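Long-range contacts in APL1 (Anopheles gambiae, PDB 3O6N), which probably takes part in complement-like immunity of the mosquito in complex with the leucine-rich repeat protein LRIM1: residues D254-E259 with Y278-R283; H214-V219 with H235-D240; L98-N103 with T120-E125. All coordinates share one frame; numbering follows the deposited sequence.

Contact 1: residues D254-E259 with Y278-R283; sequences DLSYNE and YISNNR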
loop_
_atom_site.group_PDB
_atom_site.type_symbol
_atom_site.label_atom_id
_atom_site.label_comp_id
_atom_site.label_asym_id
_atom_site.label_seq_id
_atom_site.Cartn_x
_atom_site.Cartn_y
_atom_site.Cartn_z
ATOM N N ASP A 254 3.429 -6.320 8.353
ATOM C CA ASP A 254 2.487 -7.393 8.062
ATOM C C ASP A 254 3.149 -8.404 7.136
ATOM O O ASP A 254 3.440 -8.102 5.976
ATOM C CB ASP A 254 1.200 -6.838 7.435
ATOM C CG ASP A 254 0.086 -7.873 7.364
ATOM O OD1 ASP A 254 0.377 -9.079 7.487
ATOM O OD2 ASP A 254 -1.085 -7.478 7.179
ATOM N N LEU A 255 3.402 -9.594 7.674
ATOM C CA LEU A 255 4.025 -10.687 6.940
ATOM C C LEU A 255 3.036 -11.822 6.681
ATOM O O LEU A 255 3.437 -12.925 6.316
ATOM C CB LEU A 255 5.200 -11.250 7.749
ATOM C CG LEU A 255 6.285 -10.236 8.124
ATOM C CD1 LEU A 255 7.284 -10.847 9.097
ATOM C CD2 LEU A 255 6.981 -9.751 6.880
ATOM N N SER A 256 1.747 -11.557 6.876
ATOM C CA SER A 256 0.738 -12.603 6.719
ATOM C C SER A 256 0.681 -13.100 5.278
ATOM O O SER A 256 1.064 -12.386 4.352
ATOM C CB SER A 256 -0.642 -12.119 7.177
ATOM O OG SER A 256 -1.129 -11.074 6.355
ATOM N N TYR A 257 0.209 -14.328 5.097
ATOM C CA TYR A 257 0.101 -14.927 3.767
ATOM C C TYR A 257 1.439 -14.929 3.027
ATOM O O TYR A 257 1.549 -14.443 1.898
ATOM C CB TYR A 257 -0.973 -14.218 2.937
ATOM C CG TYR A 257 -2.370 -14.394 3.488
ATOM C CD1 TYR A 257 -3.148 -15.481 3.122
ATOM C CD2 TYR A 257 -2.906 -13.476 4.382
ATOM C CE1 TYR A 257 -4.431 -15.646 3.625
ATOM C CE2 TYR A 257 -4.182 -13.632 4.891
ATOM C CZ TYR A 257 -4.940 -14.715 4.508
ATOM O OH TYR A 257 -6.210 -14.866 5.016
ATOM N N ASN A 258 2.453 -15.474 3.691
ATOM C CA ASN A 258 3.742 -15.734 3.072
ATOM C C ASN A 258 4.124 -17.195 3.304
ATOM O O ASN A 258 3.259 -18.017 3.600
ATOM C CB ASN A 258 4.809 -14.771 3.597
ATOM C CG ASN A 258 4.783 -13.428 2.870
ATOM O OD1 ASN A 258 5.343 -13.294 1.784
ATOM N ND2 ASN A 258 4.117 -12.434 3.462
ATOM N N GLU A 259 5.402 -17.524 3.163
ATOM C CA GLU A 259 5.834 -18.914 3.288
ATOM C C GLU A 259 6.796 -19.129 4.451
ATOM O O GLU A 259 7.689 -19.971 4.380
ATOM C CB GLU A 259 6.475 -19.387 1.984
ATOM C CG GLU A 259 5.618 -19.122 0.756
ATOM C CD GLU A 259 6.232 -19.684 -0.509
ATOM O OE1 GLU A 259 6.898 -20.736 -0.430
ATOM O OE2 GLU A 259 6.054 -19.072 -1.581
ATOM N N TYR A 278 2.095 -8.906 12.297
ATOM C CA TYR A 278 1.112 -9.833 11.751
ATOM C C TYR A 278 1.801 -10.934 10.961
ATOM O O TYR A 278 2.576 -10.656 10.047
ATOM C CB TYR A 278 0.097 -9.091 10.872
ATOM C CG TYR A 278 -0.605 -7.948 11.570
ATOM C CD1 TYR A 278 -1.715 -8.173 12.384
ATOM C CD2 TYR A 278 -0.170 -6.637 11.405
ATOM C CE1 TYR A 278 -2.368 -7.120 13.015
ATOM C CE2 TYR A 278 -0.814 -5.585 12.037
ATOM C CZ TYR A 278 -1.909 -5.831 12.836
ATOM O OH TYR A 278 -2.540 -4.778 13.458
ATOM N N ILE A 279 1.537 -12.185 11.337
ATOM C CA ILE A 279 2.151 -13.322 10.667
ATOM C C ILE A 279 1.135 -14.446 10.446
ATOM O O ILE A 279 1.482 -15.627 10.511
ATOM C CB ILE A 279 3.349 -13.887 11.492
ATOM C CG1 ILE A 279 3.974 -12.790 12.358
ATOM C CG2 ILE A 279 4.389 -14.501 10.569
ATOM C CD1 ILE A 279 5.264 -13.208 13.053
ATOM N N SER A 280 -0.119 -14.093 10.192
ATOM C CA SER A 280 -1.136 -15.128 10.026
ATOM C C SER A 280 -0.950 -15.822 8.686
ATOM O O SER A 280 -0.309 -15.281 7.784
ATOM C CB SER A 280 -2.550 -14.542 10.113
ATOM O OG SER A 280 -2.928 -13.949 8.877
ATOM N N ASN A 281 -1.503 -17.023 8.560
ATOM C CA ASN A 281 -1.556 -17.690 7.267
ATOM C C ASN A 281 -0.184 -17.876 6.617
ATOM O O ASN A 281 -0.006 -17.652 5.420
ATOM C CB ASN A 281 -2.517 -16.938 6.326
ATOM C CG ASN A 281 -3.968 -17.042 6.771
ATOM O OD1 ASN A 281 -4.681 -17.967 6.383
ATOM N ND2 ASN A 281 -4.413 -16.088 7.583
ATOM N N ASN A 282 0.787 -18.280 7.425
ATOM C CA ASN A 282 2.062 -18.731 6.907
ATOM C C ASN A 282 2.133 -20.236 7.114
ATOM O O ASN A 282 1.108 -20.918 7.071
ATOM C CB ASN A 282 3.227 -18.003 7.588
ATOM C CG ASN A 282 3.515 -16.649 6.954
ATOM O OD1 ASN A 282 4.442 -16.516 6.160
ATOM N ND2 ASN A 282 2.709 -15.644 7.293
ATOM N N ARG A 283 3.330 -20.758 7.339
ATOM C CA ARG A 283 3.477 -22.180 7.616
ATOM C C ARG A 283 4.330 -22.392 8.857
ATOM O O ARG A 283 5.158 -23.295 8.901
ATOM C CB ARG A 283 4.088 -22.900 6.413
ATOM C CG ARG A 283 3.330 -22.667 5.111
ATOM C CD ARG A 283 3.701 -23.699 4.062
ATOM N NE ARG A 283 5.129 -23.682 3.754
ATOM C CZ ARG A 283 5.644 -23.217 2.619
ATOM N NH1 ARG A 283 4.850 -22.735 1.673
ATOM N NH2 ARG A 283 6.957 -23.243 2.430
HETATM O O HOH W 1 8.623 -22.202 0.621
#

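Contact 2: residues H214-V219 with H235-D240; sequences HNSINV and HNNLTD. With NAG (2-acetamido-2-deoxy-beta-D-glucopyranose), chain C.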
loop_
_atom_site.group_PDB
_atom_site.type_symbol
_atom_site.label_atom_id
_atom_site.label_comp_id
_atom_site.label_asym_id
_atom_site.label_seq_id
_atom_site.Cartn_x
_atom_site.Cartn_y
_atom_site.Cartn_z
ATOM N N HIS A 214 0.423 -8.180 -1.827
ATOM C CA HIS A 214 -0.167 -8.771 -3.025
ATOM C C HIS A 214 0.764 -8.701 -4.236
ATOM O O HIS A 214 0.414 -8.172 -5.293
ATOM C CB HIS A 214 -1.534 -8.143 -3.317
ATOM C CG HIS A 214 -2.524 -8.319 -2.203
ATOM N ND1 HIS A 214 -3.419 -9.366 -2.160
ATOM C CD2 HIS A 214 -2.750 -7.584 -1.088
ATOM C CE1 HIS A 214 -4.159 -9.267 -1.069
ATOM N NE2 HIS A 214 -3.776 -8.192 -0.403
ATOM N N ASN A 215 1.966 -9.233 -4.055
ATOM C CA ASN A 215 2.887 -9.452 -5.157
ATOM C C ASN A 215 3.393 -10.892 -5.094
ATOM O O ASN A 215 2.698 -11.768 -4.572
ATOM C CB ASN A 215 4.045 -8.446 -5.112
ATOM C CG ASN A 215 3.666 -7.090 -5.694
ATOM O OD1 ASN A 215 3.733 -6.889 -6.906
ATOM N ND2 ASN A 215 3.264 -6.156 -4.830
ATOM N N SER A 216 4.590 -11.129 -5.623
ATOM C CA SER A 216 5.216 -12.446 -5.588
ATOM C C SER A 216 6.622 -12.330 -5.013
ATOM O O SER A 216 7.538 -13.039 -5.424
ATOM C CB SER A 216 5.287 -13.038 -6.996
ATOM O OG SER A 216 3.996 -13.158 -7.560
ATOM N N ILE A 217 6.785 -11.426 -4.056
ATOM C CA ILE A 217 8.106 -11.066 -3.565
ATOM C C ILE A 217 8.728 -12.181 -2.735
ATOM O O ILE A 217 8.093 -12.716 -1.829
ATOM C CB ILE A 217 8.036 -9.767 -2.742
ATOM C CG1 ILE A 217 7.620 -8.599 -3.649
ATOM C CG2 ILE A 217 9.372 -9.477 -2.076
ATOM C CD1 ILE A 217 7.166 -7.367 -2.890
ATOM N N ASN A 218 9.971 -12.531 -3.054
ATOM C CA ASN A 218 10.676 -13.565 -2.303
ATOM C C ASN A 218 12.017 -13.070 -1.777
ATOM O O ASN A 218 12.723 -13.790 -1.072
ATOM C CB ASN A 218 10.860 -14.827 -3.155
ATOM C CG ASN A 218 11.601 -14.555 -4.452
ATOM O OD1 ASN A 218 12.522 -13.742 -4.499
ATOM N ND2 ASN A 218 11.192 -15.234 -5.517
ATOM N N VAL A 219 12.361 -11.835 -2.130
ATOM C CA VAL A 219 13.608 -11.227 -1.693
ATOM C C VAL A 219 13.425 -9.755 -1.338
ATOM O O VAL A 219 12.844 -8.987 -2.108
ATOM C CB VAL A 219 14.691 -11.336 -2.786
ATOM C CG1 VAL A 219 15.932 -10.552 -2.384
ATOM C CG2 VAL A 219 15.030 -12.794 -3.047
ATOM N N HIS A 235 0.632 -11.361 1.610
ATOM C CA HIS A 235 0.372 -11.947 0.297
ATOM C C HIS A 235 1.579 -11.825 -0.628
ATOM O O HIS A 235 1.531 -11.155 -1.657
ATOM C CB HIS A 235 -0.892 -11.348 -0.340
ATOM C CG HIS A 235 -2.154 -11.737 0.366
ATOM N ND1 HIS A 235 -2.795 -12.936 0.137
ATOM C CD2 HIS A 235 -2.884 -11.095 1.309
ATOM C CE1 HIS A 235 -3.872 -13.011 0.900
ATOM N NE2 HIS A 235 -3.948 -11.908 1.622
ATOM N N ASN A 236 2.665 -12.477 -0.234
ATOM C CA ASN A 236 3.854 -12.582 -1.064
ATOM C C ASN A 236 4.443 -13.982 -0.939
ATOM O O ASN A 236 3.732 -14.918 -0.565
ATOM C CB ASN A 236 4.865 -11.487 -0.717
ATOM C CG ASN A 236 4.531 -10.161 -1.397
ATOM O OD1 ASN A 236 4.596 -10.060 -2.614
ATOM N ND2 ASN A 236 4.164 -9.150 -0.612
ATOM N N ASN A 237 5.725 -14.136 -1.249
ATOM C CA ASN A 237 6.358 -15.453 -1.188
ATOM C C ASN A 237 7.620 -15.458 -0.336
ATOM O O ASN A 237 8.604 -16.116 -0.677
ATOM C CB ASN A 237 6.661 -15.967 -2.602
ATOM C CG ASN A 237 5.401 -16.142 -3.443
ATOM O OD1 ASN A 237 4.871 -15.177 -3.996
ATOM N ND2 ASN A 237 4.917 -17.377 -3.540
ATOM N N LEU A 238 7.583 -14.734 0.779
ATOM C CA LEU A 238 8.750 -14.609 1.651
ATOM C C LEU A 238 9.016 -15.889 2.435
ATOM O O LEU A 238 8.094 -16.524 2.935
ATOM C CB LEU A 238 8.571 -13.433 2.613
ATOM C CG LEU A 238 8.523 -12.062 1.930
ATOM C CD1 LEU A 238 8.069 -10.989 2.907
ATOM C CD2 LEU A 238 9.881 -11.733 1.335
ATOM N N THR A 239 10.287 -16.262 2.527
ATOM C CA THR A 239 10.681 -17.470 3.243
ATOM C C THR A 239 11.640 -17.174 4.390
ATOM O O THR A 239 11.983 -18.069 5.163
ATOM C CB THR A 239 11.352 -18.483 2.308
ATOM O OG1 THR A 239 12.509 -17.880 1.712
ATOM C CG2 THR A 239 10.381 -18.926 1.221
ATOM N N ASP A 240 12.084 -15.925 4.494
ATOM C CA ASP A 240 12.966 -15.539 5.592
ATOM C C ASP A 240 12.630 -14.147 6.118
ATOM O O ASP A 240 11.843 -13.417 5.510
ATOM C CB ASP A 240 14.438 -15.618 5.165
ATOM C CG ASP A 240 14.883 -14.409 4.368
ATOM O OD1 ASP A 240 14.091 -13.903 3.542
ATOM O OD2 ASP A 240 16.029 -13.957 4.578
HETATM C C1 NAG C . 3.769 -17.388 -4.413
HETATM C C2 NAG C . 4.094 -18.471 -5.441
HETATM C C3 NAG C . 2.883 -18.951 -6.239
HETATM C C4 NAG C . 1.638 -19.086 -5.376
HETATM C C5 NAG C . 1.449 -17.831 -4.536
HETATM C C6 NAG C . 0.199 -17.929 -3.668
HETATM C C7 NAG C . 6.262 -18.546 -6.531
HETATM C C8 NAG C . 7.029 -18.159 -7.764
HETATM N N2 NAG C . 5.083 -17.956 -6.365
HETATM O O3 NAG C . 3.176 -20.204 -6.818
HETATM O O4 NAG C . 0.514 -19.279 -6.207
HETATM O O5 NAG C . 2.577 -17.656 -3.707
HETATM O O6 NAG C . 0.360 -18.948 -2.705
HETATM O O7 NAG C . 6.719 -19.367 -5.737
HETATM O O HOH W 2 2.146 -14.434 -4.222
HETATM O O HOH W 3 12.252 -14.459 1.567
#

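Contact 3: residues L98-N103 with T120-E125; sequences LYMGFN and TVLVLE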
loop_
_atom_site.group_PDB
_atom_site.type_symbol
_atom_site.label_atom_id
_atom_site.label_comp_id
_atom_site.label_asym_id
_atom_site.label_seq_id
_atom_site.Cartn_x
_atom_site.Cartn_y
_atom_site.Cartn_z
ATOM N N LEU A 98 -1.953 18.451 -11.847
ATOM C CA LEU A 98 -2.720 17.935 -12.976
ATOM C C LEU A 98 -3.413 16.633 -12.602
ATOM O O LEU A 98 -2.759 15.645 -12.274
ATOM C CB LEU A 98 -1.810 17.712 -14.187
ATOM C CG LEU A 98 -2.461 17.165 -15.461
ATOM C CD1 LEU A 98 -3.623 18.040 -15.899
ATOM C CD2 LEU A 98 -1.434 17.060 -16.576
ATOM N N TYR A 99 -4.740 16.637 -12.660
ATOM C CA TYR A 99 -5.510 15.453 -12.308
ATOM C C TYR A 99 -6.216 14.899 -13.536
ATOM O O TYR A 99 -7.062 15.567 -14.130
ATOM C CB TYR A 99 -6.511 15.785 -11.203
ATOM C CG TYR A 99 -5.858 16.354 -9.965
ATOM C CD1 TYR A 99 -5.362 15.518 -8.973
ATOM C CD2 TYR A 99 -5.724 17.724 -9.795
ATOM C CE1 TYR A 99 -4.760 16.033 -7.838
ATOM C CE2 TYR A 99 -5.123 18.248 -8.664
ATOM C CZ TYR A 99 -4.643 17.398 -7.691
ATOM O OH TYR A 99 -4.046 17.918 -6.567
ATOM N N MET A 100 -5.853 13.679 -13.917
ATOM C CA MET A 100 -6.430 13.036 -15.092
ATOM C C MET A 100 -6.834 11.600 -14.786
ATOM O O MET A 100 -6.827 10.737 -15.666
ATOM C CB MET A 100 -5.451 13.085 -16.271
ATOM C CG MET A 100 -5.225 14.484 -16.825
ATOM S SD MET A 100 -4.336 14.503 -18.396
ATOM C CE MET A 100 -2.701 14.032 -17.866
ATOM N N GLY A 101 -7.192 11.353 -13.532
ATOM C CA GLY A 101 -7.582 10.023 -13.101
ATOM C C GLY A 101 -9.006 9.686 -13.498
ATOM O O GLY A 101 -9.770 10.558 -13.917
ATOM N N PHE A 102 -9.355 8.408 -13.375
ATOM C CA PHE A 102 -10.717 7.952 -13.620
ATOM C C PHE A 102 -11.179 8.277 -15.038
ATOM O O PHE A 102 -12.276 8.786 -15.253
ATOM C CB PHE A 102 -11.652 8.534 -12.562
ATOM C CG PHE A 102 -11.080 8.475 -11.169
ATOM C CD1 PHE A 102 -11.110 7.298 -10.444
ATOM C CD2 PHE A 102 -10.479 9.588 -10.604
ATOM C CE1 PHE A 102 -10.570 7.235 -9.168
ATOM C CE2 PHE A 102 -9.936 9.534 -9.331
ATOM C CZ PHE A 102 -9.983 8.353 -8.611
ATOM N N ASN A 103 -10.319 7.973 -16.002
ATOM C CA ASN A 103 -10.666 8.090 -17.409
ATOM C C ASN A 103 -10.434 6.764 -18.123
ATOM O O ASN A 103 -10.494 5.706 -17.498
ATOM C CB ASN A 103 -9.890 9.232 -18.067
ATOM C CG ASN A 103 -10.360 10.593 -17.588
ATOM O OD1 ASN A 103 -11.512 10.968 -17.805
ATOM N ND2 ASN A 103 -9.477 11.334 -16.932
ATOM N N THR A 120 4.051 19.495 -9.873
ATOM C CA THR A 120 4.379 18.896 -8.584
ATOM C C THR A 120 3.473 17.708 -8.271
ATOM O O THR A 120 3.874 16.785 -7.561
ATOM C CB THR A 120 4.304 19.920 -7.429
ATOM O OG1 THR A 120 2.944 20.323 -7.224
ATOM C CG2 THR A 120 5.158 21.139 -7.740
ATOM N N VAL A 121 2.250 17.733 -8.797
ATOM C CA VAL A 121 1.296 16.653 -8.554
ATOM C C VAL A 121 0.693 16.151 -9.862
ATOM O O VAL A 121 0.186 16.939 -10.653
ATOM C CB VAL A 121 0.158 17.102 -7.619
ATOM C CG1 VAL A 121 -0.854 15.969 -7.428
ATOM C CG2 VAL A 121 0.716 17.558 -6.275
ATOM N N LEU A 122 0.754 14.843 -10.090
ATOM C CA LEU A 122 0.165 14.255 -11.290
ATOM C C LEU A 122 -0.625 13.001 -10.935
ATOM O O LEU A 122 -0.096 12.079 -10.311
ATOM C CB LEU A 122 1.246 13.924 -12.319
ATOM C CG LEU A 122 0.780 13.214 -13.589
ATOM C CD1 LEU A 122 -0.209 14.086 -14.373
ATOM C CD2 LEU A 122 1.974 12.852 -14.456
ATOM N N VAL A 123 -1.894 12.971 -11.329
ATOM C CA VAL A 123 -2.742 11.822 -11.042
ATOM C C VAL A 123 -3.267 11.206 -12.329
ATOM O O VAL A 123 -3.962 11.856 -13.109
ATOM C CB VAL A 123 -3.925 12.199 -10.124
ATOM C CG1 VAL A 123 -4.921 11.042 -10.027
ATOM C CG2 VAL A 123 -3.419 12.603 -8.746
ATOM N N LEU A 124 -2.916 9.945 -12.537
ATOM C CA LEU A 124 -3.336 9.190 -13.705
ATOM C C LEU A 124 -3.991 7.883 -13.260
ATOM O O LEU A 124 -4.116 6.946 -14.046
ATOM C CB LEU A 124 -2.131 8.897 -14.604
ATOM C CG LEU A 124 -1.529 10.101 -15.332
ATOM C CD1 LEU A 124 -0.153 9.768 -15.889
ATOM C CD2 LEU A 124 -2.467 10.555 -16.438
ATOM N N GLU A 125 -4.397 7.832 -11.992
ATOM C CA GLU A 125 -5.082 6.664 -11.430
ATOM C C GLU A 125 -6.280 6.234 -12.278
ATOM O O GLU A 125 -7.024 7.070 -12.790
ATOM C CB GLU A 125 -5.550 6.947 -9.995
ATOM C CG GLU A 125 -6.472 5.863 -9.418
ATOM C CD GLU A 125 -6.947 6.163 -8.003
ATOM O OE1 GLU A 125 -6.591 7.229 -7.458
ATOM O OE2 GLU A 125 -7.680 5.325 -7.434
#

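Contact 1: residues D254-E259 with Y278-R283
N282 and L255 mark the tight part of this contact. N282 ND2 reaches L255 O, 3.0 Å away, by a nearly straight bond, the oxygen lying in the plane of the amide. N258 ND2 grips the same carbonyl from the opposite face, also at 3.0 Å, so this oxygen receives two asparagine hydrogens. OD1 of N282 takes the backbone N of L260, and N258 OD1 that of L238. Alongside, L255 N donates to Y278 O (2.7 Å) and Y257 N to S280 O (2.9 Å). D254 OD1 accepts from S256 N, an Asx turn where the strand ends. N258 and N282 hold the asparagine position of the leucine-rich repeat consensus, LxxLxLxxNxL, in successive coils of the solenoid.

Nearer the surface the packing changes character. Y257 and N281 both carry CG anti to the carbonyl carbon (chi1 -65° and -68°), which lays ring and amide alongside, planes 5° apart, with CB of N281 3.5 Å from the ring centroid. N281 ND2 donates to S280 OG, which fixes the rotation of that amide, and H235 stacks on the other ring face. Looser still is the pair E259 and R283: a long salt bridge of 3.6 Å between OE1 and NH1, their planes steeply tilted, is supplemented by a water joining E259 OE1 to R283 NH2. Each has another partner, N237 for E259 and E261 for R283.

Contact 2: residues H214-V219 with H235-D240
The imidazoles of H214 and H235 run side by side and point the same way, forming an offset stack with planes 16° apart and centroids 4.2 Å apart. The offset puts CE1 of H214 over the rim of the H235 ring, 3.3 Å from CD2, and brings CB of H235 beneath the face of the H214 ring as a CH-pi contact. Both rings have CG anti to the carbonyl carbon (chi1 -60° and -69°), a shared torsion that sends both out the same way. The row continues beyond the pair, with Y195 stacking on H214 and Y257 on H235.

Further along, I217 lies beside the amide of N236, their side chains also pointing the same way. The backbone N of I217 appears to donate to N236 OD1, although that oxygen is crowded in the model and its position is less sure; ND2 of N236 is shared between the carbonyls of A212 and L233. In the leucine-rich repeat consensus N236 and N215 hold the asparagine position, and I217 and L238 the aliphatic position two residues on, whose side chains pack into the core. Accordingly CG2 of I217 meets CD2 of L238 at 4.1 Å. Beside this pair N237 N donates to I217 O (2.8 Å).

N237 carries an N-linked sugar, ND2 bonded to C1 of the NAG at 1.4 Å, in the sequon N237-L238-T239. The same ND2 donates to E259. At the far end a water links N218 O to T239 N and to D240 OD1.

Contact 3: residues L98-N103 with T120-E125
L98 and L122 pair in register as neighbouring parallel strands, and backbone hydrogen bonds are the first kind of interaction here. L98 N donates to V121 O (2.9 Å), V123 N to L98 O (3.0 Å) and M100 N to V123 O (2.7 Å), the usual zipper of parallel strands. Past the strands the pattern persists in the turn, where F102 N donates to E125 O at 2.8 Å. G101 comes close to that same carbonyl, its CA 3.0 Å from E125 O, an approach that suits a glycine, because a CB would lie tight against that oxygen and V123 CG1.

Apolar packing divides between the two faces. On one, L98 and L122 lie side by side, both with CG anti to the backbone N, and CD2 of L98 touches CD1 of L122. M100 continues this row: its chain bends at the thioether (chi3 -71°), which turns the methyl CE back against CD2 of L124 at 3.8 Å. These are the core-facing positions of the leucine-rich repeat. The other face holds Y99, V121 and V123. The tyrosine ring crosses both valines at a slant, with CD1 3.5 Å from CG2 of V123 and the hydroxyl end near CG1 of V121.

Polar side chains act at the turn. N103 ND2 donates to M100 O from above the carbonyl plane, and N127, holding the equivalent asparagine position in the next coil, donates to the same oxygen. OD1 of N103 takes the backbone N of L79 and of I81 in the preceding coil. The extended side chain of E125 brings its carboxylate to the ring of F102, the two planes 46° apart.

Leucines and methionine thus seal the inner side, Y99, V121 and V123 lie on the concave face with E125 beyond the strand end, and M100 O at the turn is satisfied by two asparagine amides.

In the fold
All three contacts join successive coils of one leucine-rich repeat solenoid, at parallel strands or just beyond their ends. Along the chain contact 3 comes first, then contact 2, then contact 1, each closing before the next opens. Contacts 1 and 2 are neighbours, with centres 10 Å apart, because 235-240 and 254-259 lie in adjacent coils; the side chains of N258 and E259 bridge the two. Contact 3 sits across the centre of the chain, its centre 30 Å from that of contact 2 and 34 Å from that of contact 1. Coil-to-coil bonding of this kind on both sides of the chain's centre is consistent with one long, curved, continuous body.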